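Local coordinates for organic hydroperoxide resistance protein (Elizabethkingia anophelis NUHP1, PDB 6D9N) that probably reduces organic hydroperoxides to their alcohols with a reactive cysteine pair, protecting the bacterium from peroxide stress, at residues H26-S29 / L34-E37; E116-L121 / L143-N148. All coordinates share one frame; numbering follows the deposited sequence.

How the interactions relate
Both interactions are partly buried, but they lie on opposite sides of the chain's centre, with nearest atoms about 23 Å apart, and share no element. Interaction 1 joins two neighbouring strands of the small N-terminal antiparallel sheet, so backbone hydrogen bonds carry it; charged and imidazole groups meet on one face, and apolar side chains face the second subunit on the other. Interaction 2 sets helix 115-128 against strand 141-146, the last strand of the chain. With no direct hydrogen bond between its segments, it relies on a few methyl and methylene contacts and one water, and buries 146 Å² against 441 Å² in interaction 1. The second subunit does not touch it.

Interaction 1 (H26-S29 / L34-E37). With EDO (1,2-ethanediol), chain F.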
ATOM      1  N   HIS B  26       9.658  -9.336   8.734  1.00 10.00           N
ATOM      2  CA  HIS B  26       9.627 -10.159   7.542  1.00 10.00           C
ATOM      3  C   HIS B  26       8.209 -10.122   7.001  1.00  9.19           C
ATOM      4  O   HIS B  26       7.254 -10.157   7.779  1.00 10.14           O
ATOM      5  CB  HIS B  26       9.976 -11.601   7.949  1.00 11.57           C
ATOM      6  CG  HIS B  26      10.117 -12.537   6.804  1.00 11.73           C
ATOM      7  ND1 HIS B  26      11.248 -12.578   6.024  1.00 12.17           N
ATOM      8  CD2 HIS B  26       9.260 -13.453   6.282  1.00 12.27           C
ATOM      9  CE1 HIS B  26      11.092 -13.490   5.073  1.00 13.00           C
ATOM     10  NE2 HIS B  26       9.903 -14.051   5.225  1.00 13.08           N
ATOM     11  N   VAL B  27       8.060 -10.049   5.675  1.00  9.04           N
ATOM     12  CA  VAL B  27       6.736 -10.091   5.070  0.61  9.07           C
ATOM     13  C   VAL B  27       6.745 -11.083   3.913  1.00  9.05           C
ATOM     14  O   VAL B  27       7.740 -11.221   3.185  1.00 10.73           O
ATOM     15  CB  VAL B  27       6.209  -8.670   4.707  0.61 10.72           C
ATOM     16  CG1 VAL B  27       7.019  -8.009   3.596  0.61 11.57           C
ATOM     17  CG2 VAL B  27       4.709  -8.672   4.426  0.61 10.42           C
ATOM     18  N   LYS B  28       5.637 -11.808   3.782  1.00  9.67           N
ATOM     19  CA  LYS B  28       5.521 -12.848   2.749  1.00 11.49           C
ATOM     20  C   LYS B  28       4.100 -12.858   2.217  1.00 10.75           C
ATOM     21  O   LYS B  28       3.157 -12.949   3.014  1.00 12.28           O
ATOM     22  CB  LYS B  28       5.811 -14.235   3.352  1.00 13.68           C
ATOM     23  CG  LYS B  28       5.880 -15.392   2.374  1.00 16.01           C
ATOM     24  CD  LYS B  28       6.101 -16.736   3.074  1.00 18.93           C
ATOM     25  CE  LYS B  28       6.184 -17.884   2.096  1.00 21.92           C
ATOM     26  NZ  LYS B  28       6.472 -19.178   2.786  1.00 24.30           N
ATOM     27  N   SER B  29       3.915 -12.748   0.893  1.00 10.41           N
ATOM     28  CA  SER B  29       2.568 -12.957   0.348  1.00  9.37           C
ATOM     29  C   SER B  29       2.160 -14.427   0.522  1.00 10.80           C
ATOM     30  O   SER B  29       3.004 -15.323   0.662  1.00 11.71           O
ATOM     31  CB  SER B  29       2.506 -12.545  -1.131  1.00  9.83           C
ATOM     32  OG  SER B  29       3.312 -13.379  -1.911  1.00 10.05           O
ATOM     33  N   LEU B  34       5.971 -12.550  -3.255  1.00 12.82           N
ATOM     34  CA  LEU B  34       6.676 -11.465  -2.582  0.58 13.02           C
ATOM     35  C   LEU B  34       7.161 -11.999  -1.229  1.00 12.60           C
ATOM     36  O   LEU B  34       6.359 -12.533  -0.457  1.00 13.00           O
ATOM     37  CB  LEU B  34       5.719 -10.268  -2.406  0.58 13.81           C
ATOM     38  CG  LEU B  34       6.126  -8.981  -1.713  0.58 13.66           C
ATOM     39  CD1 LEU B  34       5.251  -7.779  -2.158  0.58 13.86           C
ATOM     40  CD2 LEU B  34       6.048  -9.114  -0.181  0.58 13.88           C
ATOM     41  N   GLU B  35       8.462 -11.871  -0.935  1.00 12.33           N
ATOM     42  CA  GLU B  35       8.961 -12.280   0.380  1.00 12.77           C
ATOM     43  C   GLU B  35      10.267 -11.555   0.636  1.00 12.71           C
ATOM     44  O   GLU B  35      11.219 -11.724  -0.141  1.00 14.22           O
ATOM     45  CB  GLU B  35       9.157 -13.784   0.439  1.00 14.29           C
ATOM     46  CG  GLU B  35       9.545 -14.189   1.866  1.00 15.51           C
ATOM     47  CD  GLU B  35       9.384 -15.654   2.210  1.00 18.30           C
ATOM     48  OE1 GLU B  35       9.386 -15.990   3.417  1.00 19.38           O
ATOM     49  OE2 GLU B  35       9.292 -16.499   1.299  1.00 20.72           O
ATOM     50  N   PHE B  36      10.346 -10.798   1.724  1.00 11.93           N
ATOM     51  CA  PHE B  36      11.574 -10.060   1.981  1.00 12.14           C
ATOM     52  C   PHE B  36      11.572  -9.514   3.394  1.00 10.59           C
ATOM     53  O   PHE B  36      10.564  -9.558   4.122  1.00 10.51           O
ATOM     54  CB  PHE B  36      11.831  -8.948   0.937  1.00 14.98           C
ATOM     55  CG  PHE B  36      10.642  -8.069   0.661  1.00 17.06           C
ATOM     56  CD1 PHE B  36      10.175  -7.171   1.610  1.00 17.07           C
ATOM     57  CD2 PHE B  36      10.055  -8.099  -0.585  1.00 19.13           C
ATOM     58  CE1 PHE B  36       9.104  -6.350   1.341  1.00 19.01           C
ATOM     59  CE2 PHE B  36       8.998  -7.287  -0.868  1.00 20.72           C
ATOM     60  CZ  PHE B  36       8.522  -6.414   0.097  1.00 20.65           C
ATOM     61  N   GLU B  37      12.719  -8.976   3.765  1.00 10.47           N
ATOM     62  CA  GLU B  37      12.901  -8.339   5.060  1.00 10.20           C
ATOM     63  C   GLU B  37      12.396  -6.907   5.008  1.00  9.79           C
ATOM     64  O   GLU B  37      12.486  -6.227   3.980  1.00 10.75           O
ATOM     65  CB  GLU B  37      14.394  -8.307   5.412  1.00 11.85           C
ATOM     66  CG  GLU B  37      15.004  -9.682   5.617  1.00 13.32           C
ATOM     67  CD  GLU B  37      14.266 -10.513   6.650  1.00 13.00           C
ATOM     68  OE1 GLU B  37      14.301 -10.178   7.867  1.00 13.14           O
ATOM     69  OE2 GLU B  37      13.646 -11.508   6.239  1.00 14.91           O
TER
HETATM   70  C1  EDO F 202      10.543 -11.988  -4.074  1.00 29.21           C
HETATM   71  O1  EDO F 202      10.071 -11.003  -3.164  1.00 27.07           O
HETATM   72  C2  EDO F 202      10.578 -13.340  -3.378  1.00 30.01           C
HETATM   73  O2  EDO F 202      11.630 -13.366  -2.392  1.00 30.50           O
HETATM   74  O   HOH W   1       8.903 -18.447   4.714  1.00 36.79           O
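H26 and E35 meet on one face of an antiparallel beta hairpin, where strand 25-29 turns back into strand 35-38. NE2 of H26 donates to OE1 of E35 (2.7 Å), taking the anti lone pair. ND1 of H26 donates to OE2 of E37 (2.6 Å) from the syn side, 32° out of that carboxylate's plane. Both acceptors lie near the ring plane, so the two bonds fix the ring's rotation, and donation from both nitrogens is consistent with a protonated imidazole. The other oxygen of E37, OE1, forms a salt bridge with NH1 of R39. K28 runs past E35, and a water links its NZ to OE1 of E35. On the outer edge of strand 35-38, E35 N donates to O1 of a 1,2-ethanediol (2.9 Å), probably from the crystallisation liquor, whose O2 donates to E35 O.

On the other face one modelled conformer of V27 places CG1 3.5 Å from CE1 of F36, and the second subunit packs against this face. V27 and F36 exchange paired backbone bonds. Towards the turn S29 N donates to L34 O, and OG of S29, also hydrogen-bonded to OD1 of N31, accepts a nearly straight bond from L34 N (3.1 Å, 174°).

Interaction 2 (E116-L121 / L143-N148); sequences EEAQDL and LTVSNN
A118 sets its methyl against the forked end of V145, CB of A118 lying 3.8 Å from CG2 of V145 and 4.1 Å from CG1 of the same valine. Both residues send their CB towards the opposing segment, and the short alanine side chain is consistent with the close approach here, the CA atoms of A118 and V145 being 6.7 Å apart. With chi1 of V145 at 68°, CG2 is anti to the backbone N and CG1 sits between N and the carbonyl carbon, which turns both methyls to the helix. In one of its two modelled conformers Q119 brings its CG methylene to 4.1 Å from CG1 of V145, the glutamine chain crossing the valine at about a right angle.

This is helix-on-sheet packing of the OsmC-like fold: helix 115-128 lies against strand 141-146, an outermost strand of the mixed sheet, which runs parallel to its neighbour 100-109. Further along the same helix, I122 takes up both V145 and L143, while I110 and V113 extend the apolar patch around V145 and A118, respectively. L121, on another side of the helix, packs on L70, V73 and I74 of helix 54-77.

Polar atoms join the two segments through solvent alone. A water donates to the backbone O of V145 (3.2 Å) and, in that same conformer of Q119, accepts a weak bond from its NE2 (3.4 Å), bridging strand and helix beside the methyl contact. S146 points its CB away from the helix, and its OG bonds to H107 and N109 instead. Just past the strand, N147 directs its CB towards the helix, and its ND2 donates to the backbone O of V113 just ahead of the helix while its side chain touches I115.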
ATOM      1  N   GLU B 116      -4.063  18.862 -22.516  1.00 10.55           N
ATOM      2  CA  GLU B 116      -5.475  18.667 -22.208  1.00 10.85           C
ATOM      3  C   GLU B 116      -5.819  17.187 -22.169  1.00 11.28           C
ATOM      4  O   GLU B 116      -6.538  16.727 -21.279  1.00 11.24           O
ATOM      5  CB  GLU B 116      -6.348  19.376 -23.250  1.00 11.91           C
ATOM      6  CG  GLU B 116      -6.283  20.884 -23.110  1.00 13.62           C
ATOM      7  CD  GLU B 116      -6.936  21.628 -24.274  1.00 16.30           C
ATOM      8  OE1 GLU B 116      -7.592  20.992 -25.133  1.00 17.64           O
ATOM      9  OE2 GLU B 116      -6.779  22.861 -24.332  1.00 18.31           O
ATOM     10  N   GLU B 117      -5.313  16.411 -23.116  1.00 10.84           N
ATOM     11  CA  GLU B 117      -5.537  14.970 -23.090  1.00 11.24           C
ATOM     12  C   GLU B 117      -4.924  14.346 -21.847  1.00 10.43           C
ATOM     13  O   GLU B 117      -5.541  13.504 -21.181  1.00 10.69           O
ATOM     14  CB  GLU B 117      -4.932  14.341 -24.351  1.00 11.79           C
ATOM     15  CG  GLU B 117      -5.742  14.683 -25.599  1.00 14.11           C
ATOM     16  CD  GLU B 117      -5.060  14.371 -26.909  1.00 16.13           C
ATOM     17  OE1 GLU B 117      -3.820  14.218 -26.964  1.00 15.03           O
ATOM     18  OE2 GLU B 117      -5.797  14.291 -27.930  1.00 19.14           O
ATOM     19  N   ALA B 118      -3.693  14.740 -21.529  1.00 10.24           N
ATOM     20  CA  ALA B 118      -3.020  14.191 -20.349  1.00 10.64           C
ATOM     21  C   ALA B 118      -3.807  14.469 -19.079  1.00 10.18           C
ATOM     22  O   ALA B 118      -3.939  13.584 -18.213  1.00 10.19           O
ATOM     23  CB  ALA B 118      -1.609  14.776 -20.246  1.00 11.36           C
ATOM     24  N   GLN B 119      -4.317  15.695 -18.942  1.00 10.33           N
ATOM     25  CA  GLN B 119      -5.103  16.050 -17.767  0.64 11.37           C
ATOM     26  C   GLN B 119      -6.383  15.233 -17.688  1.00 10.93           C
ATOM     27  O   GLN B 119      -6.772  14.766 -16.605  1.00 11.94           O
ATOM     28  CB  GLN B 119      -5.417  17.546 -17.797  0.64 13.45           C
ATOM     29  CG  GLN B 119      -4.203  18.372 -17.464  0.64 16.24           C
ATOM     30  CD  GLN B 119      -4.339  19.831 -17.855  0.64 18.83           C
ATOM     31  OE1 GLN B 119      -5.326  20.235 -18.468  0.64 20.11           O
ATOM     32  NE2 GLN B 119      -3.341  20.631 -17.496  0.64 20.42           N
ATOM     33  N   ASP B 120      -7.067  15.052 -18.822  1.00 11.61           N
ATOM     34  CA  ASP B 120      -8.273  14.224 -18.807  1.00 12.61           C
ATOM     35  C   ASP B 120      -7.945  12.789 -18.399  1.00 11.14           C
ATOM     36  O   ASP B 120      -8.693  12.162 -17.637  1.00 12.14           O
ATOM     37  CB  ASP B 120      -8.933  14.243 -20.196  1.00 15.56           C
ATOM     38  CG  ASP B 120      -9.522  15.608 -20.576  1.00 19.41           C
ATOM     39  OD1 ASP B 120      -9.711  16.482 -19.697  1.00 21.25           O
ATOM     40  OD2 ASP B 120      -9.812  15.784 -21.771  1.00 21.12           O
ATOM     41  N   LEU B 121      -6.846  12.251 -18.913  1.00 10.94           N
ATOM     42  CA  LEU B 121      -6.480  10.875 -18.618  1.00 10.19           C
ATOM     43  C   LEU B 121      -6.174  10.693 -17.137  1.00 10.40           C
ATOM     44  O   LEU B 121      -6.650   9.725 -16.519  1.00 10.87           O
ATOM     45  CB  LEU B 121      -5.289  10.439 -19.480  1.00 10.14           C
ATOM     46  CG  LEU B 121      -5.611  10.317 -20.977  1.00 11.27           C
ATOM     47  CD1 LEU B 121      -4.278  10.224 -21.747  1.00 12.13           C
ATOM     48  CD2 LEU B 121      -6.512   9.110 -21.242  1.00 12.10           C
ATOM     49  N   LEU B 143      -1.146  15.517  -7.218  1.00 11.86           N
ATOM     50  CA  LEU B 143      -1.099  14.761  -8.475  1.00 11.60           C
ATOM     51  C   LEU B 143      -0.857  15.744  -9.619  1.00 12.01           C
ATOM     52  O   LEU B 143      -1.622  16.698  -9.803  1.00 14.06           O
ATOM     53  CB  LEU B 143      -2.438  14.059  -8.677  1.00 12.29           C
ATOM     54  CG  LEU B 143      -2.657  13.410 -10.047  1.00 12.21           C
ATOM     55  CD1 LEU B 143      -1.597  12.381 -10.424  1.00 12.56           C
ATOM     56  CD2 LEU B 143      -4.041  12.779 -10.092  1.00 13.01           C
ATOM     57  N   THR B 144       0.206  15.513 -10.382  1.00 11.94           N
ATOM     58  CA  THR B 144       0.536  16.323 -11.547  1.00 11.78           C
ATOM     59  C   THR B 144       0.854  15.414 -12.722  1.00 11.09           C
ATOM     60  O   THR B 144       1.121  14.218 -12.560  1.00 10.55           O
ATOM     61  CB  THR B 144       1.751  17.258 -11.278  1.00 13.87           C
ATOM     62  OG1 THR B 144       2.869  16.492 -10.829  1.00 15.24           O
ATOM     63  CG2 THR B 144       1.426  18.318 -10.213  1.00 15.06           C
ATOM     64  N   VAL B 145       0.807  16.006 -13.916  1.00 11.60           N
ATOM     65  CA  VAL B 145       1.044  15.252 -15.143  1.00 11.22           C
ATOM     66  C   VAL B 145       1.930  16.049 -16.076  1.00 11.36           C
ATOM     67  O   VAL B 145       1.816  17.271 -16.156  1.00 13.73           O
ATOM     68  CB  VAL B 145      -0.280  14.835 -15.842  1.00 12.18           C
ATOM     69  CG1 VAL B 145      -1.065  16.025 -16.432  1.00 13.38           C
ATOM     70  CG2 VAL B 145      -0.053  13.784 -16.948  1.00 12.62           C
ATOM     71  N   SER B 146       2.801  15.344 -16.792  1.00 11.06           N
ATOM     72  CA  SER B 146       3.578  15.892 -17.895  1.00 10.95           C
ATOM     73  C   SER B 146       3.343  15.058 -19.152  1.00 10.83           C
ATOM     74  O   SER B 146       2.831  13.925 -19.094  1.00 10.77           O
ATOM     75  CB  SER B 146       5.070  15.945 -17.560  1.00 11.70           C
ATOM     76  OG  SER B 146       5.546  14.686 -17.102  1.00 12.05           O
ATOM     77  N   ASN B 147       3.785  15.613 -20.278  1.00 11.61           N
ATOM     78  CA  ASN B 147       3.640  14.974 -21.581  1.00 11.13           C
ATOM     79  C   ASN B 147       4.976  14.960 -22.334  1.00 11.30           C
ATOM     80  O   ASN B 147       5.045  15.328 -23.519  1.00 13.01           O
ATOM     81  CB  ASN B 147       2.486  15.564 -22.414  1.00 11.77           C
ATOM     82  CG  ASN B 147       2.658  17.037 -22.717  1.00 12.36           C
ATOM     83  OD1 ASN B 147       3.389  17.744 -22.032  1.00 13.35           O
ATOM     84  ND2 ASN B 147       1.964  17.518 -23.725  1.00 13.24           N
ATOM     85  N   ASN B 148       6.054  14.549 -21.646  1.00 12.17           N
ATOM     86  CA  ASN B 148       7.398  14.499 -22.231  1.00 13.38           C
ATOM     87  C   ASN B 148       7.594  13.255 -23.074  1.00 14.41           C
ATOM     88  O   ASN B 148       7.223  12.152 -22.653  1.00 14.36           O
ATOM     89  CB  ASN B 148       8.495  14.431 -21.183  1.00 14.41           C
ATOM     90  CG  ASN B 148       8.504  15.600 -20.261  1.00 15.40           C
ATOM     91  OD1 ASN B 148       8.401  15.415 -19.026  1.00 17.38           O
ATOM     92  ND2 ASN B 148       8.709  16.774 -20.787  1.00 14.66           N
ATOM     93  OXT ASN B 148       8.179  13.370 -24.181  1.00 16.53           O
TER
HETATM   94  O   HOH W   2      -0.339  19.584 -16.329  1.00 30.02           O